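Local coordinates for protein glycoside Hydrolase (Bacteroides plebeius, PDB 5T3B) that probably hydrolyses glycosidic linkages in red-algal galactans such as agarose, as a family 50 glycoside hydrolase of a human gut bacterium, at residues M373-K377 with G425-N431; L264-F268 with F306-C310; T397-S403 with D442-K448; Q189-F195 with A236-F240; G416-Q420 with Y464-N469. One frame throughout, in Å; residues are numbered along the deposited sequence.

Contact 1 of 5, residues M373-K377 with G425-N431; sequences MDGWK and GLLEAKN
The carbonyl oxygen of Met-373 is gripped twice. Within the helix it accepts from Lys-377 N. From the opposite face of the carbonyl plane, Asn-431 ND2 donates to Met-373 O at 3.0 Å, with an N-H...O angle of 155°, adding a second donor to a carbonyl already used in the helix. Asn-431 ND2 gives its second proton to a water 2.9 Å away, which reaches Trp-376 O by a weak bond. Asn-431 OD1 receives a different water, shared with Asp-374 OD1, so both ends of the amide are held and its rotation is fixed. The carboxylate of Asp-374 is also paired with Lys-370. In fold terms, the end of helix 412-427 and the residues leading into strand 432-437 pack against helix 370-379, consistent with the outer layer of the (beta/alpha)8 barrel known in this family; the backbone of Asn-431 already pairs with Phe-385 of the adjacent strand. Beside the amide, toward helix 412-427, the packing is apolar. The thioether of Met-373, bent at chi3 (-64°), puts SD 3.9 Å from Ala-429 CB and equally close to Leu-426 CD2, while Met-373 CE rests 3.6 Å from Gly-425 O. Further along, one water joins Lys-377 NZ to Lys-430 N.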
# COMPACT_ATOMS: atom_id res chain seq x y z
N MET A 373 -9.41 11.24 -2.75
CA MET A 373 -9.04 10.28 -3.77
C MET A 373 -9.30 10.83 -5.16
O MET A 373 -8.51 10.58 -6.10
CB MET A 373 -9.78 8.96 -3.55
CG MET A 373 -9.39 8.26 -2.27
SD MET A 373 -10.05 6.61 -2.03
CE MET A 373 -11.81 6.85 -1.93
N ASP A 374 -10.36 11.61 -5.32
CA ASP A 374 -10.58 12.32 -6.59
C ASP A 374 -9.50 13.37 -6.84
O ASP A 374 -9.02 13.54 -7.96
CB ASP A 374 -11.92 13.04 -6.57
CG ASP A 374 -13.15 12.11 -6.66
OD1 ASP A 374 -12.98 10.89 -6.89
OD2 ASP A 374 -14.28 12.62 -6.50
N GLY A 375 -9.08 14.08 -5.80
CA GLY A 375 -7.94 14.95 -5.92
C GLY A 375 -6.69 14.23 -6.38
O GLY A 375 -5.95 14.74 -7.24
N TRP A 376 -6.44 13.07 -5.79
CA TRP A 376 -5.28 12.28 -6.21
C TRP A 376 -5.33 11.96 -7.71
O TRP A 376 -4.30 11.90 -8.37
CB TRP A 376 -5.12 11.00 -5.38
CG TRP A 376 -4.80 11.26 -3.96
CD1 TRP A 376 -4.29 12.38 -3.42
CD2 TRP A 376 -5.05 10.37 -2.84
NE1 TRP A 376 -4.16 12.25 -2.05
CE2 TRP A 376 -4.62 11.02 -1.68
CE3 TRP A 376 -5.55 9.07 -2.73
CZ2 TRP A 376 -4.71 10.43 -0.45
CZ3 TRP A 376 -5.63 8.49 -1.50
CH2 TRP A 376 -5.25 9.18 -0.35
N LYS A 377 -6.52 11.64 -8.21
CA LYS A 377 -6.65 11.35 -9.61
C LYS A 377 -6.18 12.51 -10.47
O LYS A 377 -5.43 12.33 -11.43
CB LYS A 377 -8.08 10.98 -9.93
CG LYS A 377 -8.28 10.49 -11.35
CD LYS A 377 -9.75 10.41 -11.73
CE LYS A 377 -10.50 9.36 -10.92
NZ LYS A 377 -11.95 9.29 -11.34
N GLY A 425 -15.22 1.43 -0.09
CA GLY A 425 -14.84 2.79 -0.36
C GLY A 425 -13.77 2.93 -1.41
O GLY A 425 -13.81 3.82 -2.25
N LEU A 426 -12.78 2.03 -1.34
CA LEU A 426 -11.67 2.01 -2.32
C LEU A 426 -12.17 1.55 -3.69
O LEU A 426 -11.69 2.05 -4.71
CB LEU A 426 -10.56 1.13 -1.84
CG LEU A 426 -9.85 1.53 -0.60
CD1 LEU A 426 -8.76 0.56 -0.20
CD2 LEU A 426 -9.30 2.97 -0.70
N LEU A 427 -13.09 0.59 -3.74
CA LEU A 427 -13.62 0.09 -5.01
C LEU A 427 -14.26 1.19 -5.81
O LEU A 427 -14.30 1.11 -7.03
CB LEU A 427 -14.54 -1.11 -4.80
CG LEU A 427 -13.86 -2.40 -4.40
CD1 LEU A 427 -14.87 -3.40 -3.84
CD2 LEU A 427 -13.04 -2.98 -5.50
N GLU A 428 -14.84 2.18 -5.14
CA GLU A 428 -15.45 3.28 -5.86
C GLU A 428 -14.45 4.24 -6.50
O GLU A 428 -14.83 5.03 -7.38
CB GLU A 428 -16.39 4.07 -4.94
CG GLU A 428 -17.55 3.29 -4.44
CD GLU A 428 -18.69 4.16 -3.98
OE1 GLU A 428 -19.38 4.78 -4.83
OE2 GLU A 428 -18.89 4.21 -2.78
N ALA A 429 -13.22 4.20 -6.07
CA ALA A 429 -12.19 5.06 -6.62
C ALA A 429 -11.63 4.42 -7.89
O ALA A 429 -10.87 3.43 -7.82
CB ALA A 429 -11.06 5.32 -5.62
N LYS A 430 -11.93 4.99 -9.05
CA LYS A 430 -11.50 4.43 -10.32
C LYS A 430 -10.00 4.52 -10.54
O LYS A 430 -9.45 3.80 -11.39
CB LYS A 430 -12.21 5.15 -11.45
CG LYS A 430 -13.70 4.92 -11.51
CD LYS A 430 -14.29 5.43 -12.83
CE LYS A 430 -15.73 5.89 -12.71
NZ LYS A 430 -16.05 6.44 -14.03
N ASN A 431 -9.35 5.37 -9.75
CA ASN A 431 -7.91 5.48 -9.75
C ASN A 431 -7.19 4.61 -8.72
O ASN A 431 -5.96 4.69 -8.63
CB ASN A 431 -7.44 6.95 -9.57
CG ASN A 431 -7.99 7.60 -8.33
OD1 ASN A 431 -9.17 7.44 -7.97
ND2 ASN A 431 -7.17 8.46 -7.75
O HOH W 1 -11.61 8.55 -7.10
O HOH W 2 -4.37 8.85 -8.48
O HOH W 3 -13.06 7.69 -9.29

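Contact 2 of 5, residues L264-F268 with F306-C310; sequences LLDRF and FAGIC
Phe-306 and Phe-268 meet where two helices pack nearly at right angles: the axes of the segments 264-268 and 306-310 make an angle of 81° and come within 10.6 Å of each other. This helical region lies toward the periphery of the molecule, and its contact is built wholly from buried apolar groups. The ring of Phe-306 is the centre of it. Leu-265 CD1 sits over one face, 4.0 Å from the ring centroid, as a CH-pi contact, and Phe-268 presses against the ring's edge, its CD2 lying 3.6 Å from Phe-306 CE2 with the two planes 80° apart. Leu-264 contributes one branch, CD2, which touches Ala-307 and lies 3.9 Å from Cys-310 SG, a sulfur that stands obliquely to the Phe-268 ring. Phe-306 owes its place to chi1 of 180°, which directs CG opposite the backbone N and carries the ring across to the other helix. In the next shell, Phe-285 meets the Phe-306 ring from helix 277-288, while Ala-282 touches both Leu-265 and Phe-268. The start of helix 264-269 is positioned by Asn-303 OD1, which accepts from Leu-265 N, and by Ser-258 OG, which accepts from Leu-264 N.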
# COMPACT_ATOMS: atom_id res chain seq x y z
N LEU A 264 8.91 20.22 6.99
CA LEU A 264 10.16 19.82 6.38
C LEU A 264 11.06 21.00 6.12
O LEU A 264 12.25 21.00 6.47
CB LEU A 264 9.92 19.02 5.09
CG LEU A 264 11.16 18.36 4.52
CD1 LEU A 264 11.67 17.21 5.34
CD2 LEU A 264 10.87 17.88 3.12
N LEU A 265 10.50 22.01 5.49
CA LEU A 265 11.30 23.17 5.05
C LEU A 265 11.86 23.90 6.28
O LEU A 265 13.07 24.21 6.32
CB LEU A 265 10.49 24.10 4.16
CG LEU A 265 11.14 25.37 3.65
CD1 LEU A 265 12.47 25.05 3.01
CD2 LEU A 265 10.17 26.06 2.69
N ASP A 266 11.07 24.06 7.33
CA ASP A 266 11.57 24.66 8.58
C ASP A 266 12.76 23.91 9.16
O ASP A 266 13.80 24.49 9.51
CB ASP A 266 10.50 24.68 9.66
CG ASP A 266 9.37 25.63 9.39
OD1 ASP A 266 9.35 26.32 8.37
OD2 ASP A 266 8.47 25.67 10.25
N ARG A 267 12.63 22.58 9.21
CA ARG A 267 13.70 21.75 9.76
C ARG A 267 14.98 21.82 8.89
O ARG A 267 16.08 21.88 9.45
CB ARG A 267 13.27 20.28 10.00
CG ARG A 267 12.51 20.03 11.32
CD ARG A 267 11.89 18.62 11.43
NE ARG A 267 10.94 18.33 10.31
CZ ARG A 267 10.62 17.12 9.86
NH1 ARG A 267 11.13 16.04 10.35
NH2 ARG A 267 9.71 17.01 8.94
N PHE A 268 14.85 21.87 7.56
CA PHE A 268 16.04 21.95 6.74
C PHE A 268 16.74 23.29 6.99
O PHE A 268 17.95 23.32 7.07
CB PHE A 268 15.73 21.82 5.25
CG PHE A 268 15.55 20.41 4.76
CD1 PHE A 268 15.18 19.35 5.56
CD2 PHE A 268 15.78 20.14 3.44
CE1 PHE A 268 15.05 18.07 5.07
CE2 PHE A 268 15.56 18.88 2.94
CZ PHE A 268 15.17 17.84 3.74
N PHE A 306 8.09 22.85 -1.40
CA PHE A 306 9.45 22.35 -1.21
C PHE A 306 9.47 20.83 -1.04
O PHE A 306 10.32 20.15 -1.61
CB PHE A 306 10.16 23.05 -0.04
CG PHE A 306 11.54 22.56 0.19
CD1 PHE A 306 12.55 22.90 -0.67
CD2 PHE A 306 11.80 21.71 1.22
CE1 PHE A 306 13.83 22.38 -0.47
CE2 PHE A 306 13.04 21.15 1.41
CZ PHE A 306 14.09 21.52 0.59
N ALA A 307 8.54 20.31 -0.22
CA ALA A 307 8.42 18.88 -0.08
C ALA A 307 8.19 18.19 -1.43
O ALA A 307 8.69 17.11 -1.70
CB ALA A 307 7.32 18.56 0.94
N GLY A 308 7.36 18.81 -2.28
CA GLY A 308 7.15 18.34 -3.64
C GLY A 308 8.41 18.29 -4.48
O GLY A 308 8.60 17.38 -5.28
N ILE A 309 9.29 19.30 -4.36
CA ILE A 309 10.57 19.31 -5.05
C ILE A 309 11.43 18.15 -4.58
O ILE A 309 12.05 17.43 -5.39
CB ILE A 309 11.33 20.66 -4.87
CG1 ILE A 309 10.56 21.74 -5.65
CG2 ILE A 309 12.77 20.52 -5.27
CD1 ILE A 309 10.98 23.10 -5.27
N CYS A 310 11.43 17.91 -3.28
CA CYS A 310 12.14 16.76 -2.74
C CYS A 310 11.62 15.45 -3.33
O CYS A 310 12.36 14.57 -3.75
CB CYS A 310 11.99 16.72 -1.19
SG CYS A 310 12.77 18.04 -0.31

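Contact 3 of 5, residues T397-S403 with D442-K448; sequences TKLDNSS and DDEDCNK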
# COMPACT_ATOMS: atom_id res chain seq x y z
N THR A 397 -9.35 -10.38 21.19
CA THR A 397 -8.12 -11.14 21.32
C THR A 397 -7.49 -10.99 22.69
O THR A 397 -6.61 -11.77 23.06
CB THR A 397 -7.11 -10.72 20.23
OG1 THR A 397 -6.67 -9.37 20.46
CG2 THR A 397 -7.60 -11.00 18.84
N LYS A 398 -7.83 -9.89 23.36
CA LYS A 398 -7.29 -9.54 24.66
C LYS A 398 -5.81 -9.17 24.64
O LYS A 398 -5.16 -8.99 25.67
CB LYS A 398 -7.62 -10.55 25.76
CG LYS A 398 -9.18 -10.77 25.84
CD LYS A 398 -9.64 -11.61 27.00
CE LYS A 398 -11.11 -11.99 26.85
NZ LYS A 398 -11.89 -10.80 27.24
N LEU A 399 -5.29 -8.98 23.41
CA LEU A 399 -3.92 -8.56 23.26
C LEU A 399 -3.73 -7.09 23.68
O LEU A 399 -4.67 -6.29 23.62
CB LEU A 399 -3.45 -8.79 21.85
CG LEU A 399 -3.44 -10.23 21.38
CD1 LEU A 399 -3.15 -10.36 19.88
CD2 LEU A 399 -2.48 -11.09 22.16
N ASP A 400 -2.52 -6.71 24.03
CA ASP A 400 -2.12 -5.32 24.37
C ASP A 400 -2.75 -4.35 23.39
O ASP A 400 -3.54 -3.47 23.77
CB ASP A 400 -0.60 -5.26 24.45
CG ASP A 400 0.04 -3.88 24.42
OD1 ASP A 400 -0.67 -2.84 24.22
OD2 ASP A 400 1.28 -3.86 24.63
N ASN A 401 -2.48 -4.56 22.10
CA ASN A 401 -3.16 -3.85 21.02
C ASN A 401 -2.76 -2.38 20.95
O ASN A 401 -3.36 -1.65 20.16
CB ASN A 401 -4.72 -3.98 21.02
CG ASN A 401 -5.25 -5.25 20.39
OD1 ASN A 401 -6.49 -5.58 20.54
ND2 ASN A 401 -4.45 -5.96 19.71
N SER A 402 -1.75 -1.93 21.68
CA SER A 402 -1.41 -0.52 21.64
C SER A 402 -0.58 -0.12 20.42
O SER A 402 -0.71 0.99 19.93
CB SER A 402 -0.81 -0.06 22.96
OG SER A 402 0.40 -0.68 23.19
N SER A 403 0.28 -1.00 19.92
CA SER A 403 1.16 -0.59 18.85
C SER A 403 0.38 -0.51 17.55
O SER A 403 -0.51 -1.30 17.28
CB SER A 403 2.29 -1.58 18.69
OG SER A 403 1.82 -2.83 18.19
N ASP A 442 -0.35 -11.65 13.41
CA ASP A 442 -0.29 -10.83 14.62
C ASP A 442 1.14 -10.61 15.07
O ASP A 442 2.01 -11.48 14.88
CB ASP A 442 -1.03 -11.52 15.77
CG ASP A 442 -2.51 -11.43 15.73
OD1 ASP A 442 -3.10 -10.68 14.95
OD2 ASP A 442 -3.07 -12.17 16.59
N ASP A 443 1.40 -9.47 15.72
CA ASP A 443 2.50 -9.42 16.65
C ASP A 443 2.15 -10.25 17.86
O ASP A 443 1.00 -10.49 18.14
CB ASP A 443 2.82 -7.97 17.06
CG ASP A 443 3.27 -7.05 15.98
OD1 ASP A 443 3.71 -7.50 14.94
OD2 ASP A 443 3.25 -5.80 16.34
N GLU A 444 3.15 -10.66 18.66
CA GLU A 444 2.82 -11.43 19.86
C GLU A 444 1.85 -10.68 20.75
O GLU A 444 1.00 -11.31 21.42
CB GLU A 444 4.09 -11.84 20.61
CG GLU A 444 3.81 -12.89 21.69
CD GLU A 444 5.08 -13.60 22.16
OE1 GLU A 444 6.15 -12.99 21.94
OE2 GLU A 444 5.02 -14.73 22.77
N ASP A 445 1.88 -9.34 20.73
CA ASP A 445 1.06 -8.52 21.58
C ASP A 445 0.16 -7.54 20.86
O ASP A 445 -0.32 -6.55 21.45
CB ASP A 445 1.92 -7.77 22.56
CG ASP A 445 2.90 -6.86 21.92
OD1 ASP A 445 2.98 -6.79 20.63
OD2 ASP A 445 3.72 -6.21 22.64
N CYS A 446 -0.19 -7.83 19.59
CA CYS A 446 -1.10 -6.90 18.89
C CYS A 446 -1.81 -7.62 17.75
O CYS A 446 -1.13 -8.25 16.92
CB CYS A 446 -0.36 -5.67 18.40
SG CYS A 446 -1.50 -4.41 17.78
N ASN A 447 -3.10 -7.42 17.64
CA ASN A 447 -3.94 -8.05 16.64
C ASN A 447 -3.89 -7.30 15.29
O ASN A 447 -4.90 -6.75 14.89
CB ASN A 447 -5.34 -8.26 17.15
CG ASN A 447 -6.21 -9.02 16.19
OD1 ASN A 447 -5.73 -9.97 15.44
ND2 ASN A 447 -7.45 -8.72 16.18
N LYS A 448 -2.73 -7.36 14.66
CA LYS A 448 -2.55 -6.82 13.31
C LYS A 448 -2.76 -7.84 12.23
O LYS A 448 -2.81 -7.51 11.07
CB LYS A 448 -1.14 -6.23 13.18
CG LYS A 448 -0.82 -5.07 14.10
CD LYS A 448 0.64 -4.66 14.03
CE LYS A 448 0.95 -3.55 14.98
NZ LYS A 448 2.46 -3.39 15.18
O HOH W 4 2.86 -5.88 25.30
O HOH W 5 0.94 -3.69 21.20
O HOH W 6 3.45 -4.96 18.86
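Thr-397 lays its methyl group CG2 against the side chain of Asn-447, 3.6 Å from Asn-447 CG, where two irregular loops meet. They follow strands 385-394 and 432-437, neighbouring parallel strands, and so lie at the strand ends where (beta/alpha)8 glycosidases carry their substrate-binding loops. Thr-397 OG1, itself hydrogen-bonded to Gly-394 O, accepts from Leu-399 N in an ST turn. Leu-399 then spreads its two branches over the opposing backbone: CD2 lies 3.6 Å from Glu-444 O, and CD1 covers the link between Cys-446 and Asn-447. Asp-400 begins an Asx turn in which OD1 accepts from both Ser-402 N and Ser-402 OG. The other oxygen of Asp-400, OD2, stands 3.9 Å from Asp-445 OD2, with the carboxylate planes 79° apart; a water donating to both oxygens probably eases the repulsion. The backbone bond from Asn-401 N to Asp-445 O is almost straight, 3.0 Å at 178°, and joins the first loop to the type I turn of residues 443-446. Ser-403 closes the walk; a second conformer exists, but in the one described here OG accepts from Lys-448 NZ. Lys-448 NZ also forms a salt bridge with Asp-443 OD2 at 2.8 Å, on the syn side but tilted from the carboxylate plane, and a water that donates to the same OD2 accepts from Ser-403 OG at 2.8 Å.

Contact 4 of 5, residues Q189-F195 with A236-F240; sequences QAPSFSF and AFGMF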
# COMPACT_ATOMS: atom_id res chain seq x y z
N GLN A 189 4.84 -11.19 -5.86
CA GLN A 189 5.52 -10.46 -4.78
C GLN A 189 5.86 -9.05 -5.17
O GLN A 189 6.19 -8.76 -6.33
CB GLN A 189 6.70 -11.22 -4.21
CG GLN A 189 7.80 -11.40 -5.15
CD GLN A 189 9.04 -12.20 -4.62
OE1 GLN A 189 9.33 -12.34 -3.36
NE2 GLN A 189 9.76 -12.66 -5.51
N ALA A 190 5.84 -8.18 -4.17
CA ALA A 190 6.26 -6.80 -4.34
C ALA A 190 7.22 -6.44 -3.20
O ALA A 190 6.76 -6.11 -2.08
CB ALA A 190 5.11 -5.85 -4.35
N PRO A 191 8.53 -6.61 -3.39
CA PRO A 191 9.49 -6.35 -2.33
C PRO A 191 9.60 -4.91 -2.00
O PRO A 191 9.36 -4.02 -2.83
CB PRO A 191 10.83 -6.86 -2.87
CG PRO A 191 10.63 -6.68 -4.35
CD PRO A 191 9.20 -7.08 -4.62
N SER A 192 9.97 -4.64 -0.75
CA SER A 192 10.27 -3.29 -0.26
C SER A 192 11.74 -3.12 -0.01
O SER A 192 12.45 -4.11 0.34
CB SER A 192 9.42 -2.99 0.97
OG SER A 192 9.69 -3.97 1.99
N PHE A 193 12.24 -1.94 -0.33
CA PHE A 193 13.62 -1.52 -0.18
C PHE A 193 13.66 -0.27 0.69
O PHE A 193 12.65 0.31 1.07
CB PHE A 193 14.22 -1.23 -1.56
CG PHE A 193 14.35 -2.46 -2.43
CD1 PHE A 193 13.29 -2.95 -3.18
CD2 PHE A 193 15.52 -3.15 -2.51
CE1 PHE A 193 13.41 -4.06 -3.97
CE2 PHE A 193 15.66 -4.24 -3.32
CZ PHE A 193 14.59 -4.72 -4.01
N SER A 194 14.89 0.14 1.01
CA SER A 194 15.20 1.31 1.83
C SER A 194 16.25 2.16 1.10
O SER A 194 17.42 2.20 1.48
CB SER A 194 15.70 0.89 3.20
OG SER A 194 14.73 0.14 3.89
N PHE A 195 15.83 2.82 0.01
CA PHE A 195 16.80 3.47 -0.86
C PHE A 195 17.60 4.58 -0.13
O PHE A 195 18.81 4.68 -0.32
CB PHE A 195 16.15 4.06 -2.10
CG PHE A 195 15.98 3.12 -3.25
CD1 PHE A 195 15.47 1.85 -3.11
CD2 PHE A 195 16.29 3.53 -4.55
CE1 PHE A 195 15.27 1.01 -4.19
CE2 PHE A 195 16.14 2.69 -5.61
CZ PHE A 195 15.56 1.44 -5.46
N ALA A 236 21.03 -6.39 -5.40
CA ALA A 236 19.79 -6.18 -4.59
C ALA A 236 18.51 -6.44 -5.40
O ALA A 236 17.48 -6.84 -4.82
CB ALA A 236 19.81 -4.76 -4.08
N PHE A 237 18.61 -6.27 -6.71
CA PHE A 237 17.55 -6.52 -7.60
C PHE A 237 17.68 -7.83 -8.43
O PHE A 237 16.87 -8.11 -9.27
CB PHE A 237 17.24 -5.34 -8.53
CG PHE A 237 16.53 -4.21 -7.85
CD1 PHE A 237 15.17 -4.10 -7.97
CD2 PHE A 237 17.18 -3.30 -7.07
CE1 PHE A 237 14.47 -3.12 -7.30
CE2 PHE A 237 16.49 -2.30 -6.41
CZ PHE A 237 15.14 -2.21 -6.52
N GLY A 238 18.70 -8.62 -8.12
CA GLY A 238 19.02 -9.78 -8.93
C GLY A 238 17.91 -10.79 -9.07
O GLY A 238 17.64 -11.25 -10.16
N MET A 239 17.21 -11.06 -7.98
CA MET A 239 16.13 -12.05 -8.08
C MET A 239 14.80 -11.50 -8.60
O MET A 239 13.87 -12.23 -8.90
CB MET A 239 15.91 -12.76 -6.76
CG MET A 239 15.30 -11.92 -5.69
SD MET A 239 14.88 -12.91 -4.17
CE MET A 239 16.35 -13.58 -3.76
N PHE A 240 14.74 -10.17 -8.73
CA PHE A 240 13.51 -9.51 -9.09
C PHE A 240 13.45 -9.06 -10.53
O PHE A 240 12.37 -9.01 -11.15
CB PHE A 240 13.23 -8.34 -8.18
CG PHE A 240 13.20 -8.69 -6.72
CD1 PHE A 240 12.27 -9.63 -6.22
CD2 PHE A 240 14.11 -8.20 -5.82
CE1 PHE A 240 12.26 -9.98 -4.87
CE2 PHE A 240 14.07 -8.53 -4.47
CZ PHE A 240 13.14 -9.43 -4.01
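The rings of Phe-193 and Phe-237 lie nearly parallel in an offset stack, centroids 4.2 Å apart and planes inclined by only 10°. At the edge of Phe-193 the backbone takes over: Ala-236 O comes 3.5 Å from Phe-193 CE2, near the ring plane. The first segment leaves strand 188-190 and runs into helix 195-203, a strand-loop-helix connection of the kind that builds a (beta/alpha)8 barrel, and the loop 236-240 closes over it ahead of residues that pair with Gln-189. Phe-240 shows how one ring can be filled on both faces. Pro-191 CG stands over the centre of one face, 3.6 Å from the centroid and 8° off the normal, while Met-239 CG covers the other from within the loop. The side-chain amide of Gln-189 meets the rim of this ring near its plane, turned 73° against it. Phe-195 offers its edge to Phe-237, whose own ring makes an edge-to-face pair with Phe-249, and Tyr-231 of helix 224-232 meets Phe-195 in the same manner. With chi1 of -66°, Phe-193 carries its ring to the loop, so that its CZ atom approaches both Phe-237 CZ, at 3.6 Å, and Phe-240 CE2, at 3.9 Å.

Contact 5 of 5, residues G416-Q420 with Y464-N469; sequences GFAYQ and YMSDIN
Gly-416 CA comes within 3.6 Å of Tyr-464 CB, and this close approach sets the tight end of the contact: lacking a side chain, the glycine lets the tyrosine lie directly on its helix. Phe-417 then turns its edge to the face of the Tyr-464 ring, centroids 5.1 Å apart. The dense packing continues through Tyr-419. Its CG stands opposite the backbone N (chi1 -179°), sending the ring across to the other helix, where Met-465 CG sits over the ring centre at 3.6 Å and SD adds a more distant Met-aromatic contact. The phenol is fixed at its far end, since Tyr-419 OH donates to Asn-469 OD1 at 2.6 Å, in the carbonyl plane on a lone pair, and also bonds Trp-435 NE1. Around Gln-420 the interface is more polar and contains water. Gln-420 NE2 spends one proton on Tyr-464 O, 3.1 Å away and nearly straight at 176°, and the other on a water that donates to Asp-467 OD2, a carboxylate oxygen paired with Lys-463. OE1 accepts from Leu-63 N, so both ends of the buried amide are satisfied. Ile-468 CG1 meets Gln-420 CG, the two side chains crossing at a slant. With axes 8.9 Å apart and directions differing by 19°, the segments form a near-parallel helix pair, the arrangement expected of helices packed around the outside of a (beta/alpha)8 barrel.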
# COMPACT_ATOMS: atom_id res chain seq x y z
N GLY A 416 -14.01 -7.73 10.19
CA GLY A 416 -14.55 -8.07 8.87
C GLY A 416 -15.43 -6.97 8.32
O GLY A 416 -15.33 -6.60 7.13
N PHE A 417 -16.33 -6.43 9.16
CA PHE A 417 -17.16 -5.31 8.75
C PHE A 417 -16.32 -4.10 8.35
O PHE A 417 -16.60 -3.43 7.32
CB PHE A 417 -18.14 -4.91 9.82
CG PHE A 417 -19.20 -5.95 10.21
CD1 PHE A 417 -19.57 -7.00 9.41
CD2 PHE A 417 -19.83 -5.82 11.44
CE1 PHE A 417 -20.56 -7.90 9.77
CE2 PHE A 417 -20.84 -6.70 11.82
CZ PHE A 417 -21.19 -7.75 10.99
N ALA A 418 -15.28 -3.80 9.13
CA ALA A 418 -14.39 -2.68 8.81
C ALA A 418 -13.66 -2.93 7.49
O ALA A 418 -13.44 -2.00 6.73
CB ALA A 418 -13.41 -2.46 9.91
N TYR A 419 -13.23 -4.17 7.25
CA TYR A 419 -12.57 -4.49 5.99
C TYR A 419 -13.54 -4.23 4.84
O TYR A 419 -13.14 -3.61 3.84
CB TYR A 419 -12.12 -5.97 5.97
CG TYR A 419 -11.42 -6.38 4.73
CD1 TYR A 419 -12.11 -6.89 3.63
CD2 TYR A 419 -10.06 -6.35 4.64
CE1 TYR A 419 -11.50 -7.32 2.49
CE2 TYR A 419 -9.42 -6.78 3.48
CZ TYR A 419 -10.13 -7.28 2.41
OH TYR A 419 -9.41 -7.69 1.31
N GLN A 420 -14.78 -4.71 4.95
CA GLN A 420 -15.76 -4.46 3.90
C GLN A 420 -15.99 -2.98 3.69
O GLN A 420 -16.06 -2.52 2.53
CB GLN A 420 -17.08 -5.20 4.13
CG GLN A 420 -16.90 -6.68 4.22
CD GLN A 420 -18.20 -7.43 4.01
OE1 GLN A 420 -19.27 -6.87 4.22
NE2 GLN A 420 -18.10 -8.67 3.60
N TYR A 464 -15.48 -12.47 5.86
CA TYR A 464 -15.90 -11.17 5.30
C TYR A 464 -14.91 -10.66 4.22
O TYR A 464 -15.34 -10.00 3.25
CB TYR A 464 -16.08 -10.12 6.40
CG TYR A 464 -17.28 -10.48 7.28
CD1 TYR A 464 -18.56 -10.37 6.82
CD2 TYR A 464 -17.11 -11.05 8.52
CE1 TYR A 464 -19.63 -10.76 7.57
CE2 TYR A 464 -18.15 -11.49 9.26
CZ TYR A 464 -19.43 -11.32 8.79
OH TYR A 464 -20.52 -11.70 9.58
N MET A 465 -13.62 -10.94 4.42
CA MET A 465 -12.64 -10.60 3.39
C MET A 465 -12.94 -11.30 2.08
O MET A 465 -12.90 -10.69 1.01
CB MET A 465 -11.21 -10.97 3.80
CG MET A 465 -10.69 -10.16 4.95
SD MET A 465 -9.09 -10.91 5.45
CE MET A 465 -8.17 -9.50 6.01
N SER A 466 -13.28 -12.60 2.17
CA SER A 466 -13.54 -13.44 0.98
C SER A 466 -14.71 -12.85 0.22
O SER A 466 -14.70 -12.79 -1.03
CB SER A 466 -13.89 -14.87 1.41
OG SER A 466 -12.81 -15.53 2.03
N ASP A 467 -15.79 -12.46 0.93
CA ASP A 467 -16.98 -12.00 0.26
C ASP A 467 -16.68 -10.77 -0.62
O ASP A 467 -17.19 -10.64 -1.74
CB ASP A 467 -18.09 -11.69 1.27
CG ASP A 467 -18.64 -12.95 1.91
OD1 ASP A 467 -18.59 -14.07 1.31
OD2 ASP A 467 -19.19 -12.75 3.02
N ILE A 468 -15.82 -9.86 -0.12
CA ILE A 468 -15.35 -8.76 -0.96
C ILE A 468 -14.41 -9.23 -2.07
O ILE A 468 -14.59 -8.93 -3.25
CB ILE A 468 -14.67 -7.65 -0.11
CG1 ILE A 468 -15.65 -7.00 0.83
CG2 ILE A 468 -13.87 -6.67 -0.99
CD1 ILE A 468 -16.53 -5.99 0.14
N ASN A 469 -13.37 -9.93 -1.65
CA ASN A 469 -12.26 -10.21 -2.55
C ASN A 469 -12.68 -11.04 -3.74
O ASN A 469 -12.20 -10.85 -4.85
CB ASN A 469 -11.14 -10.93 -1.82
CG ASN A 469 -10.45 -10.05 -0.82
OD1 ASN A 469 -10.62 -8.86 -0.73
ND2 ASN A 469 -9.59 -10.72 -0.04
O HOH W 7 -20.56 -10.47 3.51

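Overall arrangement
Along the chain, contact 4 closes first, contact 2 follows, and contacts 1, 3 and 5 then interleave, their segments alternating through residues 373-469. Contacts 1 and 5 share helix 412-427, with nearest atoms about 4 Å apart, so one helix packs against different partners along its length. Contact 3 joins the loops that follow strands 385-394 and 432-437; its centre is about 20 Å from that of contact 5. Contact 4 lies across the chain's centre from contacts 1 and 5, after strand 188-190. Contact 2 lies farthest from contact 5, centres about 39 Å apart, on helices 264-269 and 300-324. Contacts 1, 3, 4 and 5 thus belong to helices and loops of the presumed barrel, contact 2 to the helical periphery.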